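Local coordinates for Mlr6093 protein (Mesorhizobium loti, PDB 2QJ8) that probably acts as a zinc-dependent hydrolase of the aspartoacylase family, on amide or ester bonds, at residues A[35-40]-A[80-85]; A[52-57]-A[103-108]. One frame throughout, in Å; residues are numbered along the deposited sequence.

How the contacts relate
Contact 1 pairs two antiparallel strands with its centre about 17 Å from the centre of the chain, and contact 2 joins two loops nearer the middle, about 10 Å from it; the two contact centres lie about 18 Å apart. Strand 47-52 connects them: it runs parallel to strand 79-84 on the side away from strand 33-42, and its end leads into loop 52-57. There Gly52 N lies 3.1 Å from Val84 O, a probable hydrogen bond that ties the end of contact 1 to the start of contact 2. The four segments alternate along the chain. Loop 52-57 falls where M14-type enzymes usually carry a zinc-binding H-x-x-E motif, so contact 2 is probably the one nearer the active site.

Contact 1: residues A[35-40]-A[80-85]; sequences LPVFSC and RIIIVP
Phe38 lays its ring alongside the Ile83 side chain, CD2 standing 3.8 Å from Ile83 CD1. The two side chains point the same way from the sheet. Phe38 CG is anti to the backbone N (chi1 160°), while Ile83 carries its CG1 arm anti to the carbonyl carbon (chi1 -55°), which brings CD1 alongside the CD2-CE2 side of the ring, at an oblique slant. Cys40 and Ile81 share this face. Helix 60-75 packs against it through Val69 on Phe38 and Leu68 and Leu72 on Ile83.

On the other face Val37 CG1 meets Ile82 CG2 at 3.7 Å, the two branched side chains slanting across each other. Next along, Ser39 OG lies beside aliphatic carbons, 3.9 Å from Ile82 CG1 and as far from Arg80 CG. The Arg80 guanidinium carries its charge onward to Asp13, with which it forms a salt bridge.

Between the faces the backbones form an antiparallel ladder. Phe38 and Ile83 are a hydrogen-bonded pair, with Phe38 N to Ile83 O and Ile83 N to Phe38 O both 2.9 Å. Cys40 and Ile81 make the second such pair, Cys40 N to Ile81 O being 3.0 Å. Ser39 and Ile82, the non-hydrogen-bonded pair between them, bring their CA atoms within 4.4 Å. CA-H groups lean on the same carbonyls, among them Ser39 CA on Ile81 O.

Each strand has a further neighbour, 16-24 beside 33-42 and 47-52 beside 79-84, and the second subunit packs on Pro36, Phe38 and Pro85 through Met290 and Leu293. Four near-straight amide bonds thus take up the inward polar groups, between mostly apolar side chains on the Phe38 face and, on the other, aliphatic groups with the Ser39 hydroxyl and Arg80 among them.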
# COMPACT_ATOMS: atom_id res chain seq x y z
N LEU A 35 9.26 2.95 24.37
CA LEU A 35 9.68 2.50 23.05
C LEU A 35 10.77 1.47 23.21
O LEU A 35 11.80 1.79 23.77
CB LEU A 35 10.24 3.69 22.24
CG LEU A 35 9.30 4.74 21.64
CD1 LEU A 35 8.22 5.20 22.57
CD2 LEU A 35 10.16 5.94 21.12
N PRO A 36 10.56 0.21 22.76
CA PRO A 36 11.66 -0.76 22.88
C PRO A 36 12.93 -0.37 22.14
O PRO A 36 12.87 0.18 21.03
CB PRO A 36 11.07 -2.05 22.31
CG PRO A 36 9.61 -1.93 22.46
CD PRO A 36 9.36 -0.43 22.19
N VAL A 37 14.07 -0.66 22.77
CA VAL A 37 15.38 -0.33 22.26
C VAL A 37 16.30 -1.54 22.43
O VAL A 37 16.22 -2.28 23.43
CB VAL A 37 15.99 0.90 23.03
CG1 VAL A 37 17.44 1.18 22.58
CG2 VAL A 37 15.12 2.12 22.84
N PHE A 38 17.12 -1.77 21.42
CA PHE A 38 18.14 -2.80 21.41
C PHE A 38 19.48 -2.07 21.34
O PHE A 38 19.60 -1.06 20.65
CB PHE A 38 17.95 -3.66 20.17
CG PHE A 38 19.17 -4.44 19.76
CD1 PHE A 38 19.38 -5.72 20.23
CD2 PHE A 38 20.09 -3.90 18.84
CE1 PHE A 38 20.48 -6.45 19.81
CE2 PHE A 38 21.18 -4.62 18.43
CZ PHE A 38 21.39 -5.89 18.91
N SER A 39 20.48 -2.57 22.08
CA SER A 39 21.83 -2.02 21.96
C SER A 39 22.86 -3.17 22.01
O SER A 39 22.73 -4.07 22.83
CB SER A 39 22.08 -0.97 23.02
OG SER A 39 23.38 -0.45 22.89
N CYS A 40 23.82 -3.16 21.08
CA CYS A 40 24.89 -4.17 21.04
C CYS A 40 26.20 -3.42 21.17
O CYS A 40 26.58 -2.69 20.28
CB CYS A 40 24.83 -5.00 19.78
SG CYS A 40 25.98 -6.44 19.76
N ARG A 80 29.34 0.30 18.75
CA ARG A 80 28.04 0.25 19.36
C ARG A 80 26.94 0.57 18.33
O ARG A 80 27.02 1.57 17.64
CB ARG A 80 27.95 1.21 20.56
CG ARG A 80 26.67 1.00 21.42
CD ARG A 80 26.45 2.16 22.38
NE ARG A 80 27.40 2.13 23.48
CZ ARG A 80 27.80 3.16 24.23
NH1 ARG A 80 27.42 4.42 23.98
NH2 ARG A 80 28.66 2.92 25.22
N ILE A 81 25.93 -0.30 18.26
CA ILE A 81 24.77 -0.14 17.39
C ILE A 81 23.53 -0.13 18.25
O ILE A 81 23.29 -1.06 19.02
CB ILE A 81 24.64 -1.25 16.32
CG1 ILE A 81 25.88 -1.25 15.43
CG2 ILE A 81 23.33 -1.00 15.48
CD1 ILE A 81 25.97 -2.41 14.43
N ILE A 82 22.78 0.97 18.18
CA ILE A 82 21.53 1.10 18.91
C ILE A 82 20.42 1.02 17.85
O ILE A 82 20.56 1.57 16.77
CB ILE A 82 21.43 2.48 19.68
CG1 ILE A 82 22.60 2.68 20.67
CG2 ILE A 82 20.12 2.56 20.41
CD1 ILE A 82 22.66 4.14 21.29
N ILE A 83 19.34 0.29 18.14
CA ILE A 83 18.20 0.14 17.20
C ILE A 83 16.88 0.38 17.90
O ILE A 83 16.64 -0.19 18.98
CB ILE A 83 18.14 -1.27 16.51
CG1 ILE A 83 19.45 -1.60 15.79
CG2 ILE A 83 16.98 -1.32 15.49
CD1 ILE A 83 19.58 -3.06 15.22
N VAL A 84 16.05 1.25 17.29
CA VAL A 84 14.67 1.53 17.75
C VAL A 84 13.77 1.22 16.55
O VAL A 84 13.58 2.05 15.67
CB VAL A 84 14.50 2.96 18.35
CG1 VAL A 84 15.14 4.02 17.48
CG2 VAL A 84 13.03 3.27 18.65
N PRO A 85 13.23 -0.05 16.48
CA PRO A 85 12.46 -0.43 15.29
C PRO A 85 11.23 0.37 14.96
O PRO A 85 10.96 0.51 13.77
CB PRO A 85 12.16 -1.95 15.50
CG PRO A 85 13.24 -2.38 16.44
CD PRO A 85 13.30 -1.20 17.39

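Contact 2: residues A[52-57]-A[103-108]; sequences GGNHGN and GKNLNR
Asn54 and Asn105 set their side chains at about a right angle, with amide planes turned 45° from each other. Asn54 ND2 donates almost straight (169°) to Asn105 OD1 at 3.2 Å; the acceptor lies in the amide plane of Asn54, whereas the donor is tilted from the carbonyl plane of Asn105. Asn54 CG stands anti to the backbone N (chi1 176°), which carries the amide across to the other loop, where its OD1 rests 3.3 Å from Leu106 CB. The Asn107 amide is turned almost perpendicular to that of Asn54, and Asn107 CB lies 3.5 Å from Asn54 ND2.

The His55 ring lies steeply inclined to the Asn105 amide. Its CE1 comes within 3.3 Å of Asn105 OD1, Asn105 ND2 sits at the ring edge, and Asn54 ND2 stands above one face, toward the rim. ND1 is held by Arg97 O. A water adds a second bridge, donating to Asn54 O at 2.7 Å and accepting from Leu106 N at 3.2 Å.

Asn105 OD1 also takes a weak bond from Asn107 N, so one carbonyl oxygen gathers two N-H donors, which would restrict the rotation of the Asn105 amide beside the histidine of a probable zinc-enzyme motif.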
# COMPACT_ATOMS: atom_id res chain seq x y z
N GLY A 52 13.42 2.98 12.74
CA GLY A 52 12.30 2.62 11.85
C GLY A 52 11.02 3.22 12.39
O GLY A 52 10.99 3.72 13.51
N GLY A 53 9.96 3.17 11.61
CA GLY A 53 8.64 3.52 12.11
C GLY A 53 8.36 4.95 12.47
O GLY A 53 7.57 5.19 13.36
N ASN A 54 9.02 5.90 11.82
CA ASN A 54 8.67 7.31 11.99
C ASN A 54 7.24 7.53 11.51
O ASN A 54 6.55 8.39 12.03
CB ASN A 54 9.60 8.25 11.21
CG ASN A 54 9.16 9.71 11.31
OD1 ASN A 54 9.36 10.33 12.34
ND2 ASN A 54 8.56 10.26 10.25
N HIS A 55 6.84 6.77 10.47
CA HIS A 55 5.48 6.82 9.95
C HIS A 55 4.80 5.50 10.18
O HIS A 55 5.44 4.48 10.13
CB HIS A 55 5.47 7.18 8.47
CG HIS A 55 6.03 8.54 8.19
ND1 HIS A 55 5.40 9.71 8.58
CD2 HIS A 55 7.14 8.91 7.51
CE1 HIS A 55 6.13 10.74 8.19
NE2 HIS A 55 7.18 10.29 7.52
N GLY A 56 3.50 5.50 10.39
CA GLY A 56 2.81 4.26 10.74
C GLY A 56 2.29 3.28 9.70
O GLY A 56 1.88 2.15 10.05
N ASN A 57 2.35 3.66 8.45
CA ASN A 57 1.87 2.81 7.38
C ASN A 57 3.02 2.12 6.58
O ASN A 57 2.83 1.76 5.43
CB ASN A 57 0.85 3.62 6.52
CG ASN A 57 1.34 5.07 6.14
OD1 ASN A 57 2.53 5.42 6.27
ND2 ASN A 57 0.40 5.88 5.63
N GLY A 103 -1.21 15.03 15.48
CA GLY A 103 -1.19 15.26 14.03
C GLY A 103 0.18 15.58 13.44
O GLY A 103 0.28 15.80 12.24
N LYS A 104 1.25 15.52 14.25
CA LYS A 104 2.58 15.94 13.81
C LYS A 104 3.41 14.80 13.25
O LYS A 104 3.31 13.64 13.66
CB LYS A 104 3.35 16.65 14.94
CG LYS A 104 2.61 17.84 15.56
CD LYS A 104 3.35 18.53 16.72
CE LYS A 104 2.51 19.69 17.24
NZ LYS A 104 2.99 20.29 18.52
N ASN A 105 4.21 15.17 12.27
CA ASN A 105 5.20 14.30 11.65
C ASN A 105 6.40 14.41 12.56
O ASN A 105 7.04 15.47 12.67
CB ASN A 105 5.47 14.77 10.22
CG ASN A 105 6.60 14.02 9.52
OD1 ASN A 105 7.31 13.18 10.07
ND2 ASN A 105 6.72 14.32 8.24
N LEU A 106 6.64 13.32 13.28
CA LEU A 106 7.68 13.19 14.28
C LEU A 106 9.08 13.62 13.80
O LEU A 106 9.83 14.25 14.55
CB LEU A 106 7.69 11.73 14.80
CG LEU A 106 8.78 11.28 15.77
CD1 LEU A 106 8.71 12.13 17.02
CD2 LEU A 106 8.62 9.78 16.11
N ASN A 107 9.39 13.27 12.57
CA ASN A 107 10.65 13.62 11.93
C ASN A 107 10.81 15.13 11.78
O ASN A 107 11.87 15.65 12.17
CB ASN A 107 10.78 12.89 10.59
CG ASN A 107 12.13 13.08 9.93
OD1 ASN A 107 12.43 14.15 9.38
ND2 ASN A 107 12.93 12.02 9.91
N ARG A 108 9.78 15.84 11.30
CA ARG A 108 9.92 17.30 11.11
C ARG A 108 9.96 18.11 12.40
O ARG A 108 10.41 19.27 12.37
CB ARG A 108 8.96 17.96 10.09
CG ARG A 108 7.48 17.77 10.31
CD ARG A 108 6.59 18.85 9.66
NE ARG A 108 5.21 18.37 9.46
CZ ARG A 108 4.27 18.20 10.41
NH1 ARG A 108 4.50 18.44 11.71
NH2 ARG A 108 3.07 17.72 10.06
O HOH W 1 5.35 10.75 11.86